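ABC-type branched-chain amino acid transport systems periplasmic component-like protein (Thermomonospora curvata, PDB 4N03) binds a fatty acid, here palmitic acid, and probably serves as the substrate-binding component of an ABC transporter. Local coordinates at residues C71-E76 and K332-E337; Q157-K162 and K248-G253; S213-L218 and A236-I241. One frame throughout, in Å; residues are numbered along the deposited sequence. Where two conformers were deposited one is given.

Contact 1 of 3, residues C71-E76 and K332-E337; sequences CGRTIE and KDLTRE
Leu334 sends one methyl, CD1, against two side chains of the 71-76 segment: it lies 3.9 Å from Arg73 CD and 4.1 Å from Cys71 CB. With CG set beside its backbone N (chi1 -68°), Leu334 runs past the Arg73 chain in the opposite direction, and the methyl comes to the guanidinium obliquely. The contact is purely apolar, and no hydrogen bond joins the two segments.

Around this small patch lie firmer restraints. Cys71 SG is joined in a disulfide to Cys329, near the end of helix 309-330. A Schellman motif closes that helix, with Lys332, at positive phi, as its C-prime residue. Arg73, extended from CG to NE, carries its charge beyond the leucine to a salt bridge with Asp21 and hydrogen bonds with Gln25 and the Thr30 carbonyl. A further weak bond, bent to 115°, runs from Arg73 NH1 to Cys71 O (2.8 Å).

Leu334 is the centre of an inverse gamma turn. Thr335 then caps helix 336-343: its OG1 accepts the Gly338 N-H and gives a 2.6 Å bond to Asp333 OD1, which it meets 39° out of the carboxylate plane. Val23 also packs on both Cys71 and Leu334. The contact joins the start of edge strand 74-81 of the four-stranded parallel sheet to strand 333-334, which pairs in parallel with strand 24-25. Chemically, the disulfide ties Cys71 to the helix end just ahead of Lys332, Arg73's polar bonds tie its segment to residues 21-30, and the leucine methyl packs against the aliphatic part of a buried, probably charged arginine.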
# COMPACT_ATOMS: atom_id res chain seq x y z
N CYS A 71 -8.93 -8.99 25.03
CA CYS A 71 -10.15 -9.00 25.85
C CYS A 71 -10.57 -10.49 26.05
O CYS A 71 -11.75 -10.78 26.13
CB CYS A 71 -11.25 -8.04 25.19
SG CYS A 71 -11.70 -6.66 26.29
N GLY A 72 -9.60 -11.42 26.10
CA GLY A 72 -9.87 -12.84 26.20
C GLY A 72 -10.52 -13.51 25.01
O GLY A 72 -11.02 -14.68 25.08
N ARG A 73 -10.52 -12.81 23.88
CA ARG A 73 -11.14 -13.28 22.68
C ARG A 73 -10.08 -13.54 21.60
O ARG A 73 -9.12 -12.79 21.42
CB ARG A 73 -12.13 -12.23 22.17
CG ARG A 73 -13.35 -12.09 23.10
CD ARG A 73 -14.17 -10.86 22.74
NE ARG A 73 -15.37 -10.72 23.53
CZ ARG A 73 -15.40 -10.26 24.77
NH1 ARG A 73 -14.33 -9.86 25.39
NH2 ARG A 73 -16.57 -10.14 25.38
N THR A 74 -10.28 -14.64 20.89
CA THR A 74 -9.39 -15.04 19.80
C THR A 74 -9.73 -14.26 18.54
O THR A 74 -10.88 -14.16 18.20
CB THR A 74 -9.48 -16.56 19.52
OG1 THR A 74 -10.76 -16.89 18.98
CG2 THR A 74 -9.29 -17.37 20.73
N ILE A 75 -8.71 -13.83 17.84
CA ILE A 75 -8.91 -13.14 16.56
C ILE A 75 -8.97 -14.18 15.45
O ILE A 75 -8.08 -15.04 15.35
CB ILE A 75 -7.77 -12.14 16.29
CG1 ILE A 75 -7.80 -11.02 17.34
CG2 ILE A 75 -7.89 -11.56 14.88
CD1 ILE A 75 -6.66 -10.04 17.25
N GLU A 76 -10.03 -14.14 14.64
CA GLU A 76 -10.23 -15.01 13.47
C GLU A 76 -10.36 -14.11 12.25
O GLU A 76 -11.34 -13.35 12.15
CB GLU A 76 -11.55 -15.78 13.61
CG GLU A 76 -12.00 -16.62 12.41
CD GLU A 76 -13.42 -17.17 12.54
OE1 GLU A 76 -13.80 -17.58 13.65
OE2 GLU A 76 -14.15 -17.21 11.53
N LYS A 332 -14.30 -1.38 27.41
CA LYS A 332 -15.41 -2.31 27.41
C LYS A 332 -16.37 -2.11 26.24
O LYS A 332 -17.59 -2.25 26.36
CB LYS A 332 -16.12 -2.28 28.76
CG LYS A 332 -15.21 -2.76 29.87
CD LYS A 332 -16.02 -3.37 30.99
CE LYS A 332 -15.10 -3.83 32.10
NZ LYS A 332 -14.30 -5.03 31.73
N ASP A 333 -15.76 -1.87 25.08
CA ASP A 333 -16.54 -1.43 23.91
C ASP A 333 -16.00 -1.93 22.60
O ASP A 333 -15.39 -1.18 21.83
CB ASP A 333 -16.64 0.11 23.94
CG ASP A 333 -17.65 0.67 22.98
OD1 ASP A 333 -18.47 -0.07 22.40
OD2 ASP A 333 -17.64 1.91 22.81
N LEU A 334 -16.22 -3.22 22.34
CA LEU A 334 -15.85 -3.83 21.06
C LEU A 334 -16.99 -3.73 20.05
O LEU A 334 -17.41 -4.68 19.43
CB LEU A 334 -15.39 -5.29 21.25
CG LEU A 334 -14.07 -5.53 21.98
CD1 LEU A 334 -13.85 -7.02 22.21
CD2 LEU A 334 -12.94 -4.98 21.15
N THR A 335 -17.44 -2.50 19.86
CA THR A 335 -18.40 -2.10 18.83
C THR A 335 -17.65 -1.35 17.78
O THR A 335 -16.50 -0.96 17.94
CB THR A 335 -19.51 -1.25 19.42
OG1 THR A 335 -18.94 -0.01 19.88
CG2 THR A 335 -20.23 -1.98 20.54
N ARG A 336 -18.33 -1.10 16.66
CA ARG A 336 -17.70 -0.34 15.60
C ARG A 336 -17.39 1.10 16.03
O ARG A 336 -16.33 1.61 15.73
CB ARG A 336 -18.55 -0.38 14.35
CG ARG A 336 -18.46 -1.80 13.77
CD ARG A 336 -19.00 -1.85 12.39
NE ARG A 336 -18.90 -3.18 11.85
CZ ARG A 336 -19.75 -3.67 10.98
NH1 ARG A 336 -20.74 -2.89 10.50
NH2 ARG A 336 -19.65 -4.92 10.57
N GLU A 337 -18.27 1.72 16.82
CA GLU A 337 -18.00 3.05 17.37
C GLU A 337 -16.79 3.03 18.32
O GLU A 337 -15.87 3.84 18.27
CB GLU A 337 -19.25 3.58 18.09
CG GLU A 337 -19.11 4.92 18.78
CD GLU A 337 -20.38 5.36 19.48
OE1 GLU A 337 -20.40 5.34 20.73
OE2 GLU A 337 -21.36 5.72 18.79

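Contact 2 of 3, residues Q157-K162 and K248-G253; sequences QWLMDK and KQPILG
Leu159, on helix 148-161, makes both apolar contacts with the 248-253 segment. Its CD1 meets Leu252 CD2 at 4.1 Å, the two side chains crossing at a slant, and its CD2 stands 4.4 Å from Pro250 CG, at the entry to strand 251-253. Leu252 reaches across because its CG is anti to the backbone N (chi1 177°). Leu164 and Ile165, just beyond the helix, also pack on Leu159.

Ring contacts lie alongside. The Trp158 ring carries the aliphatic Lys162 CG on one face, 3.6 Å above the plane and offset toward the rim, and meets Phe276 edge-to-face.

No hydrogen bond joins the two segments; polar groups bond within their own segment or to other parts of the chain. Gln157 NE2 reaches Asp161 OD1 weakly, one helical turn on, Trp158 NE1 bonds Glu387 weakly, and Gln249 NE2 bonds the Val223 carbonyl. Backbone hydrogen bonds link Pro250 and Leu252 with strand 225-229, and Ile251 with Gly274 and Phe276.

Leu252 faces helix 148-161, whereas Ile251 points away and packs on helix 232-244. Helices on both faces of a mainly parallel sheet make the alpha/beta/alpha sandwich of a lobe in the periplasmic binding protein fold.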
# COMPACT_ATOMS: atom_id res chain seq x y z
N GLN A 157 10.79 15.25 -7.40
CA GLN A 157 11.76 16.16 -6.80
C GLN A 157 13.11 15.47 -6.63
O GLN A 157 14.17 16.03 -6.86
CB GLN A 157 11.27 16.69 -5.48
CG GLN A 157 12.23 17.69 -4.83
CD GLN A 157 12.33 18.99 -5.59
OE1 GLN A 157 11.45 19.85 -5.48
NE2 GLN A 157 13.36 19.14 -6.39
N TRP A 158 13.08 14.19 -6.22
CA TRP A 158 14.30 13.39 -6.10
C TRP A 158 15.00 13.20 -7.42
O TRP A 158 16.21 13.38 -7.52
CB TRP A 158 13.97 12.04 -5.47
CG TRP A 158 15.12 11.10 -5.32
CD1 TRP A 158 16.07 11.10 -4.35
CD2 TRP A 158 15.42 10.01 -6.19
NE1 TRP A 158 16.94 10.05 -4.56
CE2 TRP A 158 16.59 9.39 -5.69
CE3 TRP A 158 14.83 9.52 -7.34
CZ2 TRP A 158 17.16 8.28 -6.30
CZ3 TRP A 158 15.41 8.38 -7.95
CH2 TRP A 158 16.56 7.79 -7.41
N LEU A 159 14.25 12.89 -8.48
CA LEU A 159 14.87 12.79 -9.80
C LEU A 159 15.63 14.06 -10.18
O LEU A 159 16.71 14.03 -10.76
CB LEU A 159 13.84 12.48 -10.88
CG LEU A 159 13.18 11.10 -10.87
CD1 LEU A 159 12.07 11.03 -11.89
CD2 LEU A 159 14.18 9.99 -11.09
N MSE A 160 15.02 15.23 -9.89
CA MSE A 160 15.65 16.52 -10.18
C MSE A 160 16.87 16.76 -9.31
O MSE A 160 17.92 17.21 -9.77
CB MSE A 160 14.70 17.66 -9.86
CG MSE A 160 13.54 17.72 -10.80
SE MSE A 160 14.01 18.82 -12.35
CE MSE A 160 14.08 20.37 -11.18
N ASP A 161 16.72 16.46 -8.02
CA ASP A 161 17.84 16.64 -7.10
C ASP A 161 19.03 15.77 -7.46
O ASP A 161 20.17 16.19 -7.27
CB ASP A 161 17.42 16.26 -5.67
CG ASP A 161 16.47 17.23 -5.04
OD1 ASP A 161 16.22 18.32 -5.57
OD2 ASP A 161 15.94 16.84 -3.97
N LYS A 162 18.76 14.60 -8.01
CA LYS A 162 19.80 13.67 -8.42
C LYS A 162 20.29 13.87 -9.85
O LYS A 162 21.09 13.12 -10.37
CB LYS A 162 19.38 12.23 -8.17
CG LYS A 162 19.09 11.97 -6.71
CD LYS A 162 20.26 12.35 -5.78
CE LYS A 162 20.04 11.97 -4.33
NZ LYS A 162 21.13 12.43 -3.45
N LYS A 248 17.83 4.49 -21.90
CA LYS A 248 18.62 4.69 -20.69
C LYS A 248 17.94 5.55 -19.63
O LYS A 248 18.49 5.79 -18.58
CB LYS A 248 19.99 5.27 -21.01
CG LYS A 248 20.81 4.43 -22.00
CD LYS A 248 21.07 3.01 -21.50
CE LYS A 248 21.84 2.13 -22.50
NZ LYS A 248 21.96 0.80 -21.87
N GLN A 249 16.71 5.95 -19.89
CA GLN A 249 15.99 6.80 -18.95
C GLN A 249 15.78 6.10 -17.64
O GLN A 249 15.45 4.90 -17.63
CB GLN A 249 14.63 7.16 -19.54
CG GLN A 249 14.63 8.02 -20.80
CD GLN A 249 14.67 7.26 -22.10
OE1 GLN A 249 15.17 6.13 -22.15
NE2 GLN A 249 14.12 7.83 -23.15
N PRO A 250 15.84 6.79 -16.53
CA PRO A 250 15.45 6.15 -15.27
C PRO A 250 13.96 5.83 -15.27
O PRO A 250 13.15 6.54 -15.89
CB PRO A 250 15.77 7.24 -14.24
CG PRO A 250 15.54 8.50 -14.97
CD PRO A 250 16.09 8.23 -16.35
N ILE A 251 13.62 4.77 -14.54
CA ILE A 251 12.26 4.36 -14.27
C ILE A 251 11.94 4.57 -12.83
O ILE A 251 12.71 4.14 -11.96
CB ILE A 251 12.00 2.89 -14.69
CG1 ILE A 251 12.23 2.70 -16.19
CG2 ILE A 251 10.61 2.48 -14.33
CD1 ILE A 251 12.37 1.25 -16.63
N LEU A 252 10.82 5.23 -12.53
CA LEU A 252 10.35 5.47 -11.18
C LEU A 252 8.96 4.92 -11.05
O LEU A 252 8.05 5.36 -11.76
CB LEU A 252 10.36 6.97 -10.87
CG LEU A 252 9.81 7.39 -9.51
CD1 LEU A 252 10.70 6.88 -8.40
CD2 LEU A 252 9.59 8.88 -9.47
N GLY A 253 8.75 3.95 -10.17
CA GLY A 253 7.48 3.32 -9.96
C GLY A 253 6.81 3.70 -8.68
O GLY A 253 7.46 4.05 -7.70

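Contact 3 of 3, residues S213-L218 and A236-I241; sequences SQVAAL and ASLAGI
Val215 overlaps Ile241 and Leu238 at once, a valine on helix 212-220 set between two residues one turn apart on helix 232-244. Its CG1, anti to the backbone N (chi1 171°), lies 3.9 Å from Ile241 CG2, and its CB is equally close to that methyl. The other branch, CG2, rests 3.8 Å from the carbonyl oxygen Leu238 O and also touches the Leu238 side chain, so this methyl packs on backbone as well as side chain. The Val215 and Ile241 side chains meet at a slant, branch against branch.

One turn further along the first helix, Leu218 extends the seam: in one of the two modelled conformers of Leu238, Leu218 CD1 comes 4.2 Å from Leu238 CD1. The CB of Leu238 leaves its helix across the line to the neighbour; in that conformer the chain beyond, with CG anti to the backbone N, turns closer to it.

The short axes pass 9.6 Å apart at a signed crossing angle of -48°, their N-to-C directions making an acute angle. Both helices belong to successive beta-alpha-beta units of the lobe: helix 212-220 joins strands 198-204 and 225-229, and helix 232-244 joins strands 225-229 and 251-253. They lie side by side on one face of that parallel part of the sheet, and Ile226 of the shared strand touches both Leu218 and Leu238. Leu218 also packs on Leu202, while Leu238 continues onto Ile251.

From a loop, Met247 touches Val215, and Ile241 rests on Asp210, in the loop leading into helix 212-220. A polar tie to that same loop comes from Ser237, whose OG is hydrogen-bonded to Met211 N.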
# COMPACT_ATOMS: atom_id res chain seq x y z
N SER A 213 3.94 -1.58 -26.73
CA SER A 213 3.44 -0.41 -27.39
C SER A 213 3.65 0.84 -26.55
O SER A 213 3.91 1.90 -27.09
CB SER A 213 1.97 -0.58 -27.75
OG SER A 213 1.16 -0.72 -26.60
N GLN A 214 3.59 0.69 -25.23
CA GLN A 214 3.87 1.81 -24.34
C GLN A 214 5.32 2.24 -24.45
O GLN A 214 5.63 3.44 -24.53
CB GLN A 214 3.53 1.46 -22.91
CG GLN A 214 2.04 1.39 -22.63
CD GLN A 214 1.37 0.23 -23.27
OE1 GLN A 214 1.95 -0.85 -23.49
NE2 GLN A 214 0.11 0.43 -23.59
N VAL A 215 6.23 1.26 -24.49
CA VAL A 215 7.64 1.59 -24.67
C VAL A 215 7.89 2.30 -26.00
O VAL A 215 8.66 3.27 -26.06
CB VAL A 215 8.50 0.32 -24.50
CG1 VAL A 215 9.95 0.59 -24.91
CG2 VAL A 215 8.46 -0.19 -23.06
N ALA A 216 7.26 1.82 -27.06
CA ALA A 216 7.41 2.46 -28.36
C ALA A 216 6.94 3.92 -28.29
O ALA A 216 7.56 4.83 -28.86
CB ALA A 216 6.61 1.72 -29.44
N ALA A 217 5.81 4.15 -27.61
CA ALA A 217 5.29 5.50 -27.51
C ALA A 217 6.22 6.40 -26.68
O ALA A 217 6.45 7.55 -27.04
CB ALA A 217 3.90 5.47 -26.91
N LEU A 218 6.74 5.88 -25.56
CA LEU A 218 7.70 6.61 -24.75
C LEU A 218 8.94 7.03 -25.55
O LEU A 218 9.45 8.14 -25.41
CB LEU A 218 8.11 5.79 -23.53
CG LEU A 218 7.00 5.57 -22.51
CD1 LEU A 218 7.35 4.42 -21.62
CD2 LEU A 218 6.79 6.82 -21.67
N ALA A 236 7.94 -5.51 -14.97
CA ALA A 236 8.88 -6.42 -15.62
C ALA A 236 8.88 -6.19 -17.12
O ALA A 236 9.92 -6.19 -17.76
CB ALA A 236 8.59 -7.85 -15.28
N SER A 237 7.68 -6.09 -17.71
CA SER A 237 7.54 -5.95 -19.15
C SER A 237 8.14 -4.61 -19.61
O SER A 237 8.95 -4.52 -20.51
CB SER A 237 6.09 -6.07 -19.56
OG SER A 237 5.94 -5.91 -20.95
N LEU A 238 7.72 -3.52 -18.96
CA LEU A 238 8.18 -2.21 -19.37
C LEU A 238 9.69 -2.06 -19.23
O LEU A 238 10.38 -1.60 -20.14
CB LEU A 238 7.44 -1.13 -18.57
CG LEU A 238 7.83 0.29 -19.00
CD1 LEU A 238 6.66 1.24 -18.91
CD2 LEU A 238 8.97 0.76 -18.13
N ALA A 239 10.22 -2.47 -18.07
CA ALA A 239 11.65 -2.30 -17.84
C ALA A 239 12.43 -3.15 -18.80
O ALA A 239 13.39 -2.70 -19.41
CB ALA A 239 12.01 -2.63 -16.38
N GLY A 240 12.03 -4.42 -18.95
CA GLY A 240 12.77 -5.29 -19.85
C GLY A 240 12.74 -4.82 -21.28
O GLY A 240 13.77 -4.79 -21.95
N ILE A 241 11.57 -4.45 -21.78
CA ILE A 241 11.49 -3.99 -23.15
C ILE A 241 12.29 -2.69 -23.34
O ILE A 241 13.03 -2.52 -24.30
CB ILE A 241 10.04 -3.89 -23.63
CG1 ILE A 241 9.35 -5.24 -23.60
CG2 ILE A 241 9.98 -3.29 -25.01
CD1 ILE A 241 7.85 -5.11 -23.70

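Overall arrangement
Contacts 2 and 3 belong to one lobe and contact 1 to the far end of the molecule. The centres of contacts 2 and 3 are about 17 Å apart, and they touch through strand 251-253, where Ile251 CD1 meets Ala239 CA at 3.8 Å. Thus the same short strand is packed from both faces, by helix 148-161 and by helix 232-244. Contact 1 lies about 46 Å from contact 2 and about 49 Å from contact 3, centre to centre, across the middle of the chain. The Leu252 side chain is about 13 Å from the bound palmitic acid, so contact 2 does not reach the ligand. In sequence, contact 1 brackets contact 2, which brackets contact 3.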